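Hypothetical protein TT1561 (PDB 1UF3) is of unknown function but belongs to the calcineurin-like metallophosphoesterase superfamily, binds calcium ions and is probably a phosphoesterase. Local coordinates at residues 37-42 with 185-190; 109-114 with 151-156; 189-194 with 211-216. All coordinates share one frame; numbering follows the deposited sequence.

Overall arrangement
Contacts 1 and 3 join the two mixed beta sheets of a metallophosphoesterase sandwich, and contact 2 lies within one of them. Contact 1 packs strand 35-39 of one sheet against strand 183-186 of the other. Contact 2 pairs strand 108-118 with strand 151-155 within the second sheet; its centre is about 11 Å from that of contact 1, and L185 N and L185 O probably hydrogen-bond to F153 O and F155 N, respectively. Contact 3 follows contact 1 along the chain, sharing K189 and G190, with centres about 10 Å apart; contacts 2 and 3 do not touch. No segment supplies ligands to the modelled calcium ions: the side chain of V113 is about 11 Å from one.

Contact 1. Residues 37-42 with 185-190; sequences ALIGNL and LVAGKG
I39 and L185 carry most of the contact, and the two branches of I39 divide the work. With chi1 at -53°, CG1 lies beside the backbone N and CG2 is anti to it; I39 CG2 meets A187 CB at 3.8 Å. The other branch folds at chi2 (-69°) and carries I39 CD1 back over the peptide of L185, 3.8 Å from L185 O. Two residues earlier, the A37 methyl abuts one branch of L185: A37 CB to L185 CD1 is 3.3 Å, tighter than normal van der Waals contact. At the other end G40 O lies 3.9 Å from A187 CB. No hydrogen bond joins the two segments, so apolar packing carries the contact.

Behind this shell each strand is held by its own sheet. A37 and I39 bond through their backbones to strand 7-12 and the loop after it, while the L185 backbone probably hydrogen-bonds to F153 and F155 of strand 151-155, with V202 of strand 199-203 packed against the L185 side chain. Beyond a cis peptide bond, N41 is pinned by N13 OD1 at its backbone N and by Q73 N at its OD1.

The touching parts run 26° apart in direction, as in face-to-face packing of two sheets. This is the buried centre of the beta sandwich of calcineurin-like phosphoesterases, at the strand ends from which, in catalytic relatives, loops reach the metal centre.

Contact 2. Residues 109-114 with 151-156; sequences LVAGVG and KIFLFH
The ring of F155 presents an edge to V113: F155 CD2 lies 3.4 Å from V113 O, which sits in the ring plane, and F155 CE2 is 4.0 Å from V113 CB. The F153 ring meets A111 more loosely, with CD1 4.4 Å from the A111 methyl. On the reverse side of the sheet V110 and I152 stand side by side, and V110 CG1 reaches on to the CD1 methyl of L154.

Parallel pairing supports these side chains. I152 N donates to L109 O at 2.8 Å, A111 N to I152 O, L154 N to A111 O and V113 N to L154 O. The third bond is the most bent (140° at the hydrogen), and its acceptor, A111 O, also receives a CA-H contact from F153. Past V113 the strands part, and a water bridges the gap, donating to V113 O at 2.7 Å and accepting from H156 N at 2.8 Å.

F155 and V113 lie beneath helix 133-140 through L140, with helix 170-179 also over F155; F153 meets the ring of H179, whose ND1 is hydrogen-bonded to K151 NZ. Strands 101-104 and 183-186 flank the pair on its outer edges.

Contact 3. Residues 189-194 with 211-216; sequences KGQKHE and EYSLLD
The E211 carboxylate reaches across to the backbone of G190 and anchors the loop: G190 N donates to E211 OE1 over 2.8 Å in a nearly straight bond, 173° at the hydrogen, arriving on the syn side and close to the carboxylate plane. An extended chain beyond CG gives E211 that reach. OE1 also accepts from D206 N, so two backbone amides grip one oxygen.

Beside it the Q191 side chain crosses E211 obliquely, its amide plane 34° from the carboxylate. A bend at chi2 (90°) turns the amide toward the strand, where NE2 donates to Y212 O over 3.3 Å; Y212 O lies in the plane of the Q191 amide, while NE2 stands above the Y212 carbonyl plane and not on a lone pair. Q191 NE2 is 3.6 Å from E211 CB. Packing is close at S213, whose OG lies 3.2 Å from Q191 CG and is itself hydrogen-bonded to P204 O.

These residues join the two sheets of the metallophosphoesterase sandwich near the protein surface: strand 211-216 pairs with 7-12 and 221-226, whereas strand 192-196 forms a hairpin with 199-203.

Elsewhere the contact is loose. K189 is exposed, and its side chain approaches only with CB, 4.3 Å from E211 OE1, before running outward past D206 and E209. K192 points away from 211-216 and folds back on its own loop, NZ donating to G190 O over 3.1 Å and weakly to K189 O.

Contact 1. Residues 37-42 with 185-190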
loop_
_atom_site.group_PDB
_atom_site.type_symbol
_atom_site.label_atom_id
_atom_site.label_comp_id
_atom_site.label_asym_id
_atom_site.label_seq_id
_atom_site.Cartn_x
_atom_site.Cartn_y
_atom_site.Cartn_z
ATOM N N ALA A 37 -3.559 22.906 1.961
ATOM C CA ALA A 37 -4.457 24.039 1.851
ATOM C C ALA A 37 -3.550 25.260 1.820
ATOM O O ALA A 37 -2.670 25.409 2.670
ATOM C CB ALA A 37 -5.405 24.097 3.031
ATOM N N LEU A 38 -3.740 26.127 0.834
ATOM C CA LEU A 38 -2.872 27.292 0.729
ATOM C C LEU A 38 -3.646 28.582 0.462
ATOM O O LEU A 38 -4.448 28.681 -0.478
ATOM C CB LEU A 38 -1.810 27.025 -0.346
ATOM C CG LEU A 38 -0.665 28.026 -0.513
ATOM C CD1 LEU A 38 0.521 27.415 -1.309
ATOM C CD2 LEU A 38 -1.240 29.238 -1.184
ATOM N N ILE A 39 -3.405 29.560 1.334
ATOM C CA ILE A 39 -4.056 30.860 1.291
ATOM C C ILE A 39 -3.119 31.896 0.672
ATOM O O ILE A 39 -1.939 31.907 0.992
ATOM C CB ILE A 39 -4.415 31.339 2.730
ATOM C CG1 ILE A 39 -5.223 30.267 3.481
ATOM C CG2 ILE A 39 -5.244 32.599 2.653
ATOM C CD1 ILE A 39 -6.634 30.059 2.929
ATOM N N GLY A 40 -3.641 32.770 -0.193
ATOM C CA GLY A 40 -2.795 33.786 -0.817
ATOM C C GLY A 40 -2.248 34.790 0.201
ATOM O O GLY A 40 -2.476 34.633 1.396
ATOM N N ASN A 41 -1.524 35.820 -0.237
ATOM C CA ASN A 41 -1.206 36.071 -1.644
ATOM C C ASN A 41 -0.264 35.014 -2.185
ATOM O O ASN A 41 0.790 34.763 -1.612
ATOM C CB ASN A 41 -0.518 37.446 -1.806
ATOM C CG ASN A 41 -1.331 38.585 -1.228
ATOM O OD1 ASN A 41 -2.442 38.868 -1.679
ATOM N ND2 ASN A 41 -0.776 39.254 -0.219
ATOM N N LEU A 42 -0.639 34.378 -3.289
ATOM C CA LEU A 42 0.253 33.386 -3.870
ATOM C C LEU A 42 1.440 34.142 -4.468
ATOM O O LEU A 42 2.588 33.735 -4.330
ATOM C CB LEU A 42 -0.437 32.614 -5.001
ATOM C CG LEU A 42 -1.466 31.516 -4.683
ATOM C CD1 LEU A 42 -2.674 32.094 -3.963
ATOM C CD2 LEU A 42 -1.892 30.865 -6.007
ATOM N N LEU A 185 -9.412 28.214 7.677
ATOM C CA LEU A 185 -7.999 28.565 7.547
ATOM C C LEU A 185 -7.913 30.027 7.071
ATOM O O LEU A 185 -8.626 30.429 6.144
ATOM C CB LEU A 185 -7.309 27.641 6.529
ATOM C CG LEU A 185 -6.822 26.278 7.044
ATOM C CD1 LEU A 185 -6.420 25.383 5.876
ATOM C CD2 LEU A 185 -5.621 26.483 7.963
ATOM N N VAL A 186 -7.068 30.832 7.706
ATOM C CA VAL A 186 -6.942 32.236 7.273
ATOM C C VAL A 186 -5.475 32.638 7.143
ATOM O O VAL A 186 -4.584 32.008 7.701
ATOM C CB VAL A 186 -7.660 33.229 8.262
ATOM C CG1 VAL A 186 -9.158 32.976 8.278
ATOM C CG2 VAL A 186 -7.063 33.095 9.669
ATOM N N ALA A 187 -5.224 33.684 6.378
ATOM C CA ALA A 187 -3.862 34.169 6.197
ATOM C C ALA A 187 -3.349 34.851 7.468
ATOM O O ALA A 187 -4.112 35.453 8.213
ATOM C CB ALA A 187 -3.816 35.167 5.028
ATOM N N GLY A 188 -2.055 34.757 7.714
ATOM C CA GLY A 188 -1.508 35.424 8.878
ATOM C C GLY A 188 -0.129 34.936 9.254
ATOM O O GLY A 188 0.263 33.826 8.889
ATOM N N LYS A 189 0.603 35.773 9.987
ATOM C CA LYS A 189 1.952 35.436 10.443
ATOM C C LYS A 189 1.854 34.922 11.872
ATOM O O LYS A 189 1.059 35.425 12.662
ATOM C CB LYS A 189 2.869 36.669 10.374
ATOM C CG LYS A 189 3.162 37.132 8.944
ATOM C CD LYS A 189 4.049 38.379 8.902
ATOM C CE LYS A 189 3.301 39.613 9.388
ATOM N NZ LYS A 189 4.214 40.778 9.501
ATOM N N GLY A 190 2.652 33.906 12.188
ATOM C CA GLY A 190 2.628 33.306 13.512
ATOM C C GLY A 190 1.565 32.224 13.574
ATOM O O GLY A 190 0.368 32.534 13.645
#

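Contact 2. Residues 109-114 with 151-156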
loop_
_atom_site.group_PDB
_atom_site.type_symbol
_atom_site.label_atom_id
_atom_site.label_comp_id
_atom_site.label_asym_id
_atom_site.label_seq_id
_atom_site.Cartn_x
_atom_site.Cartn_y
_atom_site.Cartn_z
ATOM N N LEU A 109 -16.577 19.246 2.766
ATOM C CA LEU A 109 -17.003 20.167 1.731
ATOM C C LEU A 109 -16.042 21.372 1.887
ATOM O O LEU A 109 -16.115 22.117 2.884
ATOM C CB LEU A 109 -18.462 20.572 1.980
ATOM C CG LEU A 109 -19.103 21.617 1.052
ATOM C CD1 LEU A 109 -18.914 21.185 -0.393
ATOM C CD2 LEU A 109 -20.587 21.774 1.372
ATOM N N VAL A 110 -15.118 21.518 0.933
ATOM C CA VAL A 110 -14.121 22.593 0.950
ATOM C C VAL A 110 -14.549 23.770 0.080
ATOM O O VAL A 110 -14.907 23.613 -1.084
ATOM C CB VAL A 110 -12.756 22.072 0.485
ATOM C CG1 VAL A 110 -11.662 23.176 0.635
ATOM C CG2 VAL A 110 -12.380 20.841 1.289
ATOM N N ALA A 111 -14.544 24.963 0.663
ATOM C CA ALA A 111 -14.953 26.149 -0.066
ATOM C C ALA A 111 -14.193 27.369 0.437
ATOM O O ALA A 111 -13.600 27.350 1.526
ATOM C CB ALA A 111 -16.435 26.383 0.106
ATOM N N GLY A 112 -14.232 28.438 -0.343
ATOM C CA GLY A 112 -13.545 29.638 0.097
ATOM C C GLY A 112 -13.945 30.926 -0.585
ATOM O O GLY A 112 -14.733 30.952 -1.544
ATOM N N VAL A 113 -13.429 32.013 -0.027
ATOM C CA VAL A 113 -13.620 33.337 -0.583
ATOM C C VAL A 113 -12.281 34.037 -0.286
ATOM O O VAL A 113 -11.963 34.346 0.874
ATOM C CB VAL A 113 -14.780 34.090 0.062
ATOM C CG1 VAL A 113 -14.888 35.461 -0.565
ATOM C CG2 VAL A 113 -16.098 33.335 -0.141
ATOM N N GLY A 114 -11.482 34.211 -1.339
ATOM C CA GLY A 114 -10.187 34.851 -1.216
ATOM C C GLY A 114 -10.284 36.363 -1.391
ATOM O O GLY A 114 -11.375 36.921 -1.410
ATOM N N LYS A 151 -17.894 21.261 6.897
ATOM C CA LYS A 151 -17.271 22.248 5.991
ATOM C C LYS A 151 -15.875 22.748 6.379
ATOM O O LYS A 151 -15.544 22.860 7.569
ATOM C CB LYS A 151 -18.186 23.462 5.828
ATOM C CG LYS A 151 -19.550 23.148 5.230
ATOM C CD LYS A 151 -20.490 24.342 5.342
ATOM C CE LYS A 151 -21.926 23.970 5.031
ATOM N NZ LYS A 151 -22.909 25.056 5.348
ATOM N N ILE A 152 -15.049 23.015 5.361
ATOM C CA ILE A 152 -13.693 23.553 5.544
ATOM C C ILE A 152 -13.663 24.819 4.682
ATOM O O ILE A 152 -13.862 24.754 3.462
ATOM C CB ILE A 152 -12.597 22.578 5.056
ATOM C CG1 ILE A 152 -12.588 21.314 5.930
ATOM C CG2 ILE A 152 -11.216 23.276 5.099
ATOM C CD1 ILE A 152 -11.452 20.335 5.653
ATOM N N PHE A 153 -13.468 25.969 5.328
ATOM C CA PHE A 153 -13.447 27.256 4.644
ATOM C C PHE A 153 -12.042 27.816 4.531
ATOM O O PHE A 153 -11.237 27.665 5.436
ATOM C CB PHE A 153 -14.297 28.306 5.396
ATOM C CG PHE A 153 -15.796 28.130 5.270
ATOM C CD1 PHE A 153 -16.358 27.126 4.476
ATOM C CD2 PHE A 153 -16.644 28.995 5.932
ATOM C CE1 PHE A 153 -17.731 27.005 4.353
ATOM C CE2 PHE A 153 -18.031 28.879 5.812
ATOM C CZ PHE A 153 -18.572 27.888 5.025
ATOM N N LEU A 154 -11.764 28.478 3.416
ATOM C CA LEU A 154 -10.463 29.121 3.205
ATOM C C LEU A 154 -10.725 30.598 2.949
ATOM O O LEU A 154 -11.462 30.955 2.047
ATOM C CB LEU A 154 -9.720 28.520 2.001
ATOM C CG LEU A 154 -8.770 27.363 2.311
ATOM C CD1 LEU A 154 -9.589 26.115 2.651
ATOM C CD2 LEU A 154 -7.849 27.108 1.115
ATOM N N PHE A 155 -10.155 31.466 3.768
ATOM C CA PHE A 155 -10.341 32.908 3.571
ATOM C C PHE A 155 -8.983 33.567 3.716
ATOM O O PHE A 155 -8.072 33.038 4.372
ATOM C CB PHE A 155 -11.192 33.568 4.664
ATOM C CG PHE A 155 -12.586 33.085 4.759
ATOM C CD1 PHE A 155 -13.053 32.551 5.969
ATOM C CD2 PHE A 155 -13.475 33.281 3.715
ATOM C CE1 PHE A 155 -14.382 32.238 6.130
ATOM C CE2 PHE A 155 -14.799 32.969 3.861
ATOM C CZ PHE A 155 -15.265 32.445 5.084
ATOM N N HIS A 156 -8.849 34.741 3.123
ATOM C CA HIS A 156 -7.608 35.441 3.320
ATOM C C HIS A 156 -7.813 36.299 4.587
ATOM O O HIS A 156 -6.981 36.308 5.489
ATOM C CB HIS A 156 -7.275 36.335 2.147
ATOM C CG HIS A 156 -6.028 37.126 2.371
ATOM N ND1 HIS A 156 -6.028 38.337 3.033
ATOM C CD2 HIS A 156 -4.730 36.817 2.145
ATOM C CE1 HIS A 156 -4.779 38.737 3.204
ATOM N NE2 HIS A 156 -3.973 37.831 2.676
HETATM O O HOH W 1 -10.771 36.418 2.051
#

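Contact 3. Residues 189-194 with 211-216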
loop_
_atom_site.group_PDB
_atom_site.type_symbol
_atom_site.label_atom_id
_atom_site.label_comp_id
_atom_site.label_asym_id
_atom_site.label_seq_id
_atom_site.Cartn_x
_atom_site.Cartn_y
_atom_site.Cartn_z
ATOM N N LYS A 189 0.603 35.773 9.987
ATOM C CA LYS A 189 1.952 35.436 10.443
ATOM C C LYS A 189 1.854 34.922 11.872
ATOM O O LYS A 189 1.059 35.425 12.662
ATOM C CB LYS A 189 2.869 36.669 10.374
ATOM C CG LYS A 189 3.162 37.132 8.944
ATOM C CD LYS A 189 4.049 38.379 8.902
ATOM C CE LYS A 189 3.301 39.613 9.388
ATOM N NZ LYS A 189 4.214 40.778 9.501
ATOM N N GLY A 190 2.652 33.906 12.188
ATOM C CA GLY A 190 2.628 33.306 13.512
ATOM C C GLY A 190 1.565 32.224 13.574
ATOM O O GLY A 190 0.368 32.534 13.645
ATOM N N GLN A 191 1.983 30.960 13.551
ATOM C CA GLN A 191 1.008 29.877 13.586
ATOM C C GLN A 191 0.256 29.927 14.907
ATOM O O GLN A 191 0.862 30.083 15.963
ATOM C CB GLN A 191 1.680 28.504 13.442
ATOM C CG GLN A 191 2.611 28.356 12.246
ATOM C CD GLN A 191 4.041 28.752 12.583
ATOM O OE1 GLN A 191 4.277 29.787 13.214
ATOM N NE2 GLN A 191 4.992 27.940 12.169
ATOM N N LYS A 192 -1.066 29.810 14.844
ATOM C CA LYS A 192 -1.877 29.811 16.051
ATOM C C LYS A 192 -3.295 29.437 15.696
ATOM O O LYS A 192 -3.682 29.442 14.522
ATOM C CB LYS A 192 -1.868 31.181 16.729
ATOM C CG LYS A 192 -2.883 32.146 16.196
ATOM C CD LYS A 192 -2.258 33.177 15.309
ATOM C CE LYS A 192 -1.313 34.073 16.076
ATOM N NZ LYS A 192 -0.672 35.041 15.149
ATOM N N HIS A 193 -4.084 29.128 16.711
ATOM C CA HIS A 193 -5.447 28.726 16.448
ATOM C C HIS A 193 -6.332 28.911 17.657
ATOM O O HIS A 193 -5.866 28.888 18.800
ATOM C CB HIS A 193 -5.451 27.260 15.996
ATOM C CG HIS A 193 -4.934 26.308 17.028
ATOM N ND1 HIS A 193 -5.765 25.560 17.835
ATOM C CD2 HIS A 193 -3.671 25.981 17.388
ATOM C CE1 HIS A 193 -5.038 24.809 18.643
ATOM N NE2 HIS A 193 -3.762 25.046 18.394
ATOM N N GLU A 194 -7.618 29.080 17.395
ATOM C CA GLU A 194 -8.595 29.254 18.460
ATOM C C GLU A 194 -9.928 28.704 17.994
ATOM O O GLU A 194 -10.110 28.442 16.812
ATOM C CB GLU A 194 -8.769 30.744 18.765
ATOM C CG GLU A 194 -7.554 31.403 19.373
ATOM C CD GLU A 194 -7.592 31.337 20.887
ATOM O OE1 GLU A 194 -7.291 30.263 21.450
ATOM O OE2 GLU A 194 -7.955 32.361 21.506
ATOM N N GLU A 211 7.022 30.032 7.526
ATOM C CA GLU A 211 6.142 29.255 8.409
ATOM C C GLU A 211 5.039 28.395 7.770
ATOM O O GLU A 211 4.464 28.744 6.736
ATOM C CB GLU A 211 5.449 30.180 9.411
ATOM C CG GLU A 211 6.300 31.316 9.951
ATOM C CD GLU A 211 5.472 32.309 10.744
ATOM O OE1 GLU A 211 4.365 32.665 10.279
ATOM O OE2 GLU A 211 5.928 32.737 11.830
ATOM N N TYR A 212 4.740 27.283 8.438
ATOM C CA TYR A 212 3.665 26.393 8.020
ATOM C C TYR A 212 3.236 25.550 9.216
ATOM O O TYR A 212 3.929 25.494 10.245
ATOM C CB TYR A 212 4.116 25.481 6.864
ATOM C CG TYR A 212 5.109 24.436 7.283
ATOM C CD1 TYR A 212 4.692 23.189 7.740
ATOM C CD2 TYR A 212 6.468 24.717 7.278
ATOM C CE1 TYR A 212 5.613 22.250 8.192
ATOM C CE2 TYR A 212 7.398 23.792 7.717
ATOM C CZ TYR A 212 6.972 22.561 8.177
ATOM O OH TYR A 212 7.925 21.670 8.623
ATOM N N SER A 213 2.091 24.898 9.058
ATOM C CA SER A 213 1.521 24.032 10.074
ATOM C C SER A 213 1.001 22.729 9.432
ATOM O O SER A 213 0.664 22.681 8.245
ATOM C CB SER A 213 0.328 24.727 10.755
ATOM O OG SER A 213 0.666 25.953 11.404
ATOM N N LEU A 214 0.954 21.676 10.231
ATOM C CA LEU A 214 0.386 20.403 9.808
ATOM C C LEU A 214 -0.774 20.251 10.797
ATOM O O LEU A 214 -0.544 20.044 11.998
ATOM C CB LEU A 214 1.371 19.249 9.980
ATOM C CG LEU A 214 0.763 17.889 9.561
ATOM C CD1 LEU A 214 0.588 17.829 8.019
ATOM C CD2 LEU A 214 1.664 16.762 10.026
ATOM N N LEU A 215 -1.999 20.422 10.316
ATOM C CA LEU A 215 -3.166 20.304 11.170
ATOM C C LEU A 215 -3.654 18.866 11.303
ATOM O O LEU A 215 -3.693 18.111 10.318
ATOM C CB LEU A 215 -4.340 21.127 10.648
ATOM C CG LEU A 215 -4.280 22.344 9.730
ATOM C CD1 LEU A 215 -5.504 23.162 10.029
ATOM C CD2 LEU A 215 -3.009 23.153 9.884
ATOM N N ASP A 216 -4.026 18.496 12.524
ATOM C CA ASP A 216 -4.583 17.180 12.804
ATOM C C ASP A 216 -6.075 17.462 12.977
ATOM O O ASP A 216 -6.520 17.896 14.055
ATOM C CB ASP A 216 -3.998 16.597 14.105
ATOM C CG ASP A 216 -4.635 15.260 14.480
ATOM O OD1 ASP A 216 -5.773 15.025 14.062
ATOM O OD2 ASP A 216 -4.006 14.452 15.180
#